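Local atomic coordinates of kelch-like protein 7 (Homo sapiens, PDB entry 3II7), a protein that serves, with its kelch-repeat domain represented here, as the substrate-specific adapter of a CUL3-RBX1 E3 ubiquitin ligase that marks proteins for degradation. Residues A[105-110]-A[134-139]; A[143-148]-A[152-157]. All coordinates share one frame; numbering follows the deposited sequence. Where two conformers were deposited one is given.

Contact 1: residues A[105-110]-A[134-139]. With EDO (1,2-ethanediol), chain T.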
loop_
_atom_site.group_PDB
_atom_site.type_symbol
_atom_site.label_atom_id
_atom_site.label_comp_id
_atom_site.label_asym_id
_atom_site.label_seq_id
_atom_site.Cartn_x
_atom_site.Cartn_y
_atom_site.Cartn_z
ATOM N N TYR A 105 -11.435 -3.477 -2.199
ATOM C CA TYR A 105 -10.937 -4.064 -3.429
ATOM C C TYR A 105 -9.564 -4.684 -3.229
ATOM O O TYR A 105 -8.727 -4.157 -2.486
ATOM C CB TYR A 105 -10.875 -3.019 -4.551
ATOM C CG TYR A 105 -12.218 -2.451 -4.944
ATOM C CD1 TYR A 105 -12.927 -2.969 -6.015
ATOM C CD2 TYR A 105 -12.770 -1.375 -4.252
ATOM C CE1 TYR A 105 -14.153 -2.460 -6.383
ATOM C CE2 TYR A 105 -14.022 -0.846 -4.625
ATOM C CZ TYR A 105 -14.693 -1.408 -5.696
ATOM O OH TYR A 105 -15.914 -0.899 -6.073
ATOM N N THR A 106 -9.378 -5.834 -3.867
ATOM C CA THR A 106 -8.093 -6.558 -3.852
ATOM C C THR A 106 -7.706 -6.882 -5.260
ATOM O O THR A 106 -8.539 -7.343 -6.038
ATOM C CB THR A 106 -8.164 -7.840 -2.969
ATOM O OG1 THR A 106 -9.067 -8.784 -3.523
ATOM C CG2 THR A 106 -8.622 -7.485 -1.533
ATOM N N SER A 107 -6.439 -6.639 -5.611
ATOM C CA SER A 107 -5.959 -6.843 -6.987
ATOM C C SER A 107 -4.635 -7.527 -7.071
ATOM O O SER A 107 -3.733 -7.305 -6.272
ATOM C CB SER A 107 -5.822 -5.494 -7.731
ATOM O OG SER A 107 -4.806 -4.694 -7.120
ATOM N N GLY A 108 -4.515 -8.356 -8.104
ATOM C CA GLY A 108 -3.261 -8.959 -8.445
ATOM C C GLY A 108 -2.734 -9.896 -7.394
ATOM O O GLY A 108 -3.510 -10.541 -6.652
ATOM N N GLY A 109 -1.407 -9.993 -7.343
ATOM C CA GLY A 109 -0.746 -10.945 -6.442
ATOM C C GLY A 109 -0.413 -12.236 -7.148
ATOM O O GLY A 109 -0.605 -12.355 -8.339
ATOM N N SER A 110 0.115 -13.197 -6.386
ATOM C CA SER A 110 0.615 -14.456 -6.915
ATOM C C SER A 110 0.079 -15.570 -6.066
ATOM O O SER A 110 -0.065 -15.418 -4.859
ATOM C CB SER A 110 2.162 -14.508 -6.876
ATOM O OG SER A 110 2.669 -14.223 -5.583
ATOM N N PRO A 134 -14.317 -7.153 -12.890
ATOM C CA PRO A 134 -13.486 -7.237 -14.084
ATOM C C PRO A 134 -11.996 -7.192 -13.780
ATOM O O PRO A 134 -11.526 -6.403 -12.958
ATOM C CB PRO A 134 -13.938 -6.022 -14.905
ATOM C CG PRO A 134 -15.362 -5.945 -14.603
ATOM C CD PRO A 134 -15.422 -6.200 -13.104
ATOM N N SER A 135 -11.266 -8.048 -14.456
ATOM C CA SER A 135 -9.842 -8.198 -14.231
ATOM C C SER A 135 -9.046 -7.009 -14.755
ATOM O O SER A 135 -9.435 -6.368 -15.751
ATOM C CB SER A 135 -9.345 -9.444 -14.942
ATOM O OG SER A 135 -9.816 -10.608 -14.274
ATOM N N MET A 136 -7.898 -6.753 -14.133
ATOM C CA MET A 136 -6.956 -5.765 -14.665
ATOM C C MET A 136 -6.517 -6.119 -16.069
ATOM O O MET A 136 -6.539 -7.290 -16.487
ATOM C CB MET A 136 -5.699 -5.638 -13.783
ATOM C CG MET A 136 -5.965 -5.147 -12.403
ATOM S SD MET A 136 -4.503 -4.980 -11.372
ATOM C CE MET A 136 -3.916 -6.707 -11.254
ATOM N N LEU A 137 -6.093 -5.091 -16.782
ATOM C CA LEU A 137 -5.566 -5.239 -18.157
ATOM C C LEU A 137 -4.199 -5.961 -18.180
ATOM O O LEU A 137 -3.893 -6.690 -19.137
ATOM C CB LEU A 137 -5.450 -3.863 -18.824
ATOM C CG LEU A 137 -6.807 -3.130 -19.034
ATOM C CD1 LEU A 137 -6.605 -1.693 -19.432
ATOM C CD2 LEU A 137 -7.628 -3.833 -20.106
ATOM N N THR A 138 -3.384 -5.750 -17.130
ATOM C CA THR A 138 -2.061 -6.387 -16.987
ATOM C C THR A 138 -1.966 -7.024 -15.619
ATOM O O THR A 138 -2.266 -6.387 -14.599
ATOM C CB THR A 138 -0.934 -5.356 -17.120
ATOM O OG1 THR A 138 -1.032 -4.672 -18.400
ATOM C CG2 THR A 138 0.444 -6.019 -16.950
ATOM N N GLN A 139 -1.567 -8.286 -15.604
ATOM C CA GLN A 139 -1.344 -9.005 -14.381
ATOM C C GLN A 139 -0.176 -8.358 -13.638
ATOM O O GLN A 139 0.768 -7.848 -14.262
ATOM C CB GLN A 139 -1.034 -10.475 -14.684
ATOM C CG GLN A 139 0.305 -10.707 -15.368
ATOM C CD GLN A 139 0.341 -11.973 -16.203
ATOM O OE1 GLN A 139 -0.149 -11.994 -17.311
ATOM N NE2 GLN A 139 0.937 -13.033 -15.666
HETATM C C1 EDO T . -7.559 -10.971 -19.106
HETATM O O1 EDO T . -8.526 -11.968 -18.746
HETATM C C2 EDO T . -7.732 -9.722 -18.238
HETATM O O2 EDO T . -6.914 -8.651 -18.736
#
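M136 reaches across from the loop 134-139 and sets its thioether end against S107 and G108, a small buried contact of about 100 Å² made almost wholly by this one side chain. From CB outward, the first torsion, chi1 -63°, puts CG opposite the carbonyl carbon, and the next, at -179°, keeps the chain extended, so CB and CG act as a spacer that carries the sulfur over to the strand. There M136 SD lies 3.9 Å from S107 CB. The last torsion bends the chain back and lays the terminal methyl on the backbone beyond: M136 CE sits 3.6 Å from G108 N and 3.7 Å from G108 CA. S107 thus offers its methylene to the methionine, while its hydroxyl, OG, is engaged elsewhere, hydrogen-bonded to H143 NE2.

The paired glycines G108 and G109 at the end of strand 103-107 are the double-glycine signature of the third kelch repeat, in which strand 103-107 is the second strand of its propeller blade, and the loop bearing M136 leads out of the last strand of the same blade. Geometry supports the glycines. G108 has a positive phi of 65°, and a CB on it would come within a tight 3.3 Å of M136 CE; G109 has backbone angles that would jam a CB against the preceding carbonyl oxygen. Around the rest of M136 stand W181, E172 and V154 of the next blade, so the side chain lies where two blades adjoin.

On the other side of the loop a 1,2-ethanediol, probably from the crystallisation liquor, donates from O2 to M136 O at 2.7 Å, and its C2 lies 3.7 Å from S135 CB.

Contact 2: residues A[143-148]-A[152-157]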
loop_
_atom_site.group_PDB
_atom_site.type_symbol
_atom_site.label_atom_id
_atom_site.label_comp_id
_atom_site.label_asym_id
_atom_site.label_seq_id
_atom_site.Cartn_x
_atom_site.Cartn_y
_atom_site.Cartn_z
ATOM N N HIS A 143 2.543 -4.368 -6.777
ATOM C CA HIS A 143 2.101 -3.096 -7.294
ATOM C C HIS A 143 1.469 -2.243 -6.212
ATOM O O HIS A 143 1.095 -2.718 -5.151
ATOM C CB HIS A 143 1.050 -3.319 -8.406
ATOM C CG HIS A 143 -0.111 -4.175 -7.976
ATOM N ND1 HIS A 143 0.056 -5.481 -7.565
ATOM C CD2 HIS A 143 -1.443 -3.919 -7.896
ATOM C CE1 HIS A 143 -1.120 -5.981 -7.220
ATOM N NE2 HIS A 143 -2.050 -5.070 -7.448
ATOM N N GLY A 144 1.333 -0.965 -6.504
ATOM C CA GLY A 144 0.498 -0.072 -5.665
ATOM C C GLY A 144 -0.920 0.040 -6.161
ATOM O O GLY A 144 -1.191 -0.070 -7.385
ATOM N N MET A 145 -1.860 0.254 -5.226
ATOM C CA MET A 145 -3.243 0.535 -5.575
ATOM C C MET A 145 -3.789 1.566 -4.637
ATOM O O MET A 145 -3.626 1.431 -3.394
ATOM C CB MET A 145 -4.122 -0.716 -5.528
ATOM C CG MET A 145 -5.526 -0.500 -6.153
ATOM S SD MET A 145 -6.501 -2.013 -6.571
ATOM C CE MET A 145 -6.607 -2.663 -4.905
ATOM N N VAL A 146 -4.405 2.609 -5.191
ATOM C CA VAL A 146 -4.938 3.700 -4.368
ATOM C C VAL A 146 -6.264 4.194 -4.902
ATOM O O VAL A 146 -6.501 4.202 -6.108
ATOM C CB VAL A 146 -3.907 4.869 -4.282
ATOM C CG1 VAL A 146 -3.715 5.517 -5.628
ATOM C CG2 VAL A 146 -4.306 5.894 -3.231
ATOM N N GLU A 147 -7.131 4.580 -3.996
ATOM C CA GLU A 147 -8.371 5.266 -4.360
ATOM C C GLU A 147 -8.154 6.786 -4.470
ATOM O O GLU A 147 -7.432 7.420 -3.637
ATOM C CB GLU A 147 -9.445 4.955 -3.345
ATOM C CG GLU A 147 -10.808 5.547 -3.676
ATOM C CD GLU A 147 -11.033 6.995 -3.145
ATOM O OE1 GLU A 147 -10.321 7.480 -2.222
ATOM O OE2 GLU A 147 -11.968 7.621 -3.633
ATOM N N ALA A 148 -8.743 7.375 -5.496
ATOM C CA ALA A 148 -8.683 8.805 -5.709
ATOM C C ALA A 148 -9.965 9.291 -6.368
ATOM O O ALA A 148 -10.266 8.916 -7.496
ATOM C CB ALA A 148 -7.440 9.176 -6.581
ATOM N N ILE A 152 -10.117 3.854 -8.816
ATOM C CA ILE A 152 -9.113 2.990 -8.233
ATOM C C ILE A 152 -7.967 2.859 -9.214
ATOM O O ILE A 152 -8.134 2.326 -10.309
ATOM C CB ILE A 152 -9.708 1.631 -7.928
ATOM C CG1 ILE A 152 -10.846 1.809 -6.898
ATOM C CG2 ILE A 152 -8.621 0.621 -7.411
ATOM C CD1 ILE A 152 -11.481 0.582 -6.472
ATOM N N TYR A 153 -6.801 3.330 -8.796
ATOM C CA TYR A 153 -5.610 3.381 -9.645
ATOM C C TYR A 153 -4.633 2.307 -9.226
ATOM O O TYR A 153 -4.358 2.117 -8.028
ATOM C CB TYR A 153 -4.912 4.715 -9.532
ATOM C CG TYR A 153 -5.696 5.871 -10.059
ATOM C CD1 TYR A 153 -5.469 6.385 -11.333
ATOM C CD2 TYR A 153 -6.699 6.443 -9.304
ATOM C CE1 TYR A 153 -6.221 7.435 -11.823
ATOM C CE2 TYR A 153 -7.457 7.515 -9.792
ATOM C CZ TYR A 153 -7.204 8.005 -11.066
ATOM O OH TYR A 153 -7.933 9.059 -11.563
ATOM N N VAL A 154 -4.092 1.616 -10.214
ATOM C CA VAL A 154 -3.012 0.674 -10.014
ATOM C C VAL A 154 -1.799 1.117 -10.849
ATOM O O VAL A 154 -1.974 1.567 -11.958
ATOM C CB VAL A 154 -3.442 -0.710 -10.489
ATOM C CG1 VAL A 154 -2.272 -1.624 -10.531
ATOM C CG2 VAL A 154 -4.531 -1.279 -9.587
ATOM N N CYS A 155 -0.588 0.966 -10.315
ATOM C CA CYS A 155 0.603 1.147 -11.097
ATOM C C CYS A 155 1.764 0.320 -10.615
ATOM O O CYS A 155 1.941 0.021 -9.394
ATOM C CB CYS A 155 1.032 2.577 -11.227
ATOM S SG CYS A 155 1.493 3.301 -9.709
ATOM N N GLY A 156 2.564 -0.014 -11.579
ATOM C CA GLY A 156 3.785 -0.773 -11.388
ATOM C C GLY A 156 3.530 -2.198 -10.939
ATOM O O GLY A 156 2.540 -2.824 -11.328
ATOM N N GLY A 157 4.446 -2.709 -10.147
ATOM C CA GLY A 157 4.468 -4.126 -9.809
ATOM C C GLY A 157 5.333 -4.900 -10.782
ATOM O O GLY A 157 6.045 -4.333 -11.622
HETATM O O HOH W 1 -9.598 10.384 -9.812
#
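M145 packs onto I152 and V154, on one face of an antiparallel strand pair, and this is the tight part of the contact. With CG opposite the backbone N (chi1 -169°), the chain runs over the neighbouring strand: M145 SD comes to 3.5 Å from I152 CG2, and M145 CG to 3.7 Å from V154 CG2. C98 and A96 of the preceding blade close in on the methionine as well. Cut back to alanine, this position would probably lose the thioether packing on the I152 and V154 methyls and open a gap toward strand 96-100. Beneath the side chains the backbone is firmly paired: G144 with C155 and V146 with Y153 each exchange two hydrogen bonds, the straightest being Y153 N to V146 O at 2.8 Å, with 176° at the hydrogen. Close fit continues at H143, whose CB rests 3.3 Å from G156 O; a CB on G157 would clash with that H143 CB. The Y153 ring is close-packed too, with CE2 3.6 Å from A148 CB, and a water at the ring edge joins Y153 OH to A148 O, 2.8 Å from each of these oxygens.

The looser side belongs to V146 and E147, both partly exposed. V146 CG1 stays 4.2 Å from Y153 CB, with an ethanediol nearby, and E147 turns its carboxylate away to G150 N. Such a hairpin, a short turn joining the two inner strands of a blade, with the second running out into a glycine pair, G156 and G157, is characteristic of the six-bladed kelch beta-propeller.

Overall arrangement
Coming from the N terminus, the chain runs along strand 103-107, out through strands 120-124 and 129-133 of that blade, and back at 134-139, where contact 1 closes the excursion. A few residues later it enters the next blade, and contact 2 closes a much shorter loop, the turn between 144-148 and 151-155. The two follow in series, neither nesting nor crossing, with centres about 10 Å apart. They meet across the blade boundary: M145 SD packs 3.2 Å from S107 OG, and the ring of Y105 touches I152. Contact 1 holds a blade's exit loop against its second strand, while contact 2 builds the inner half of the blade that follows.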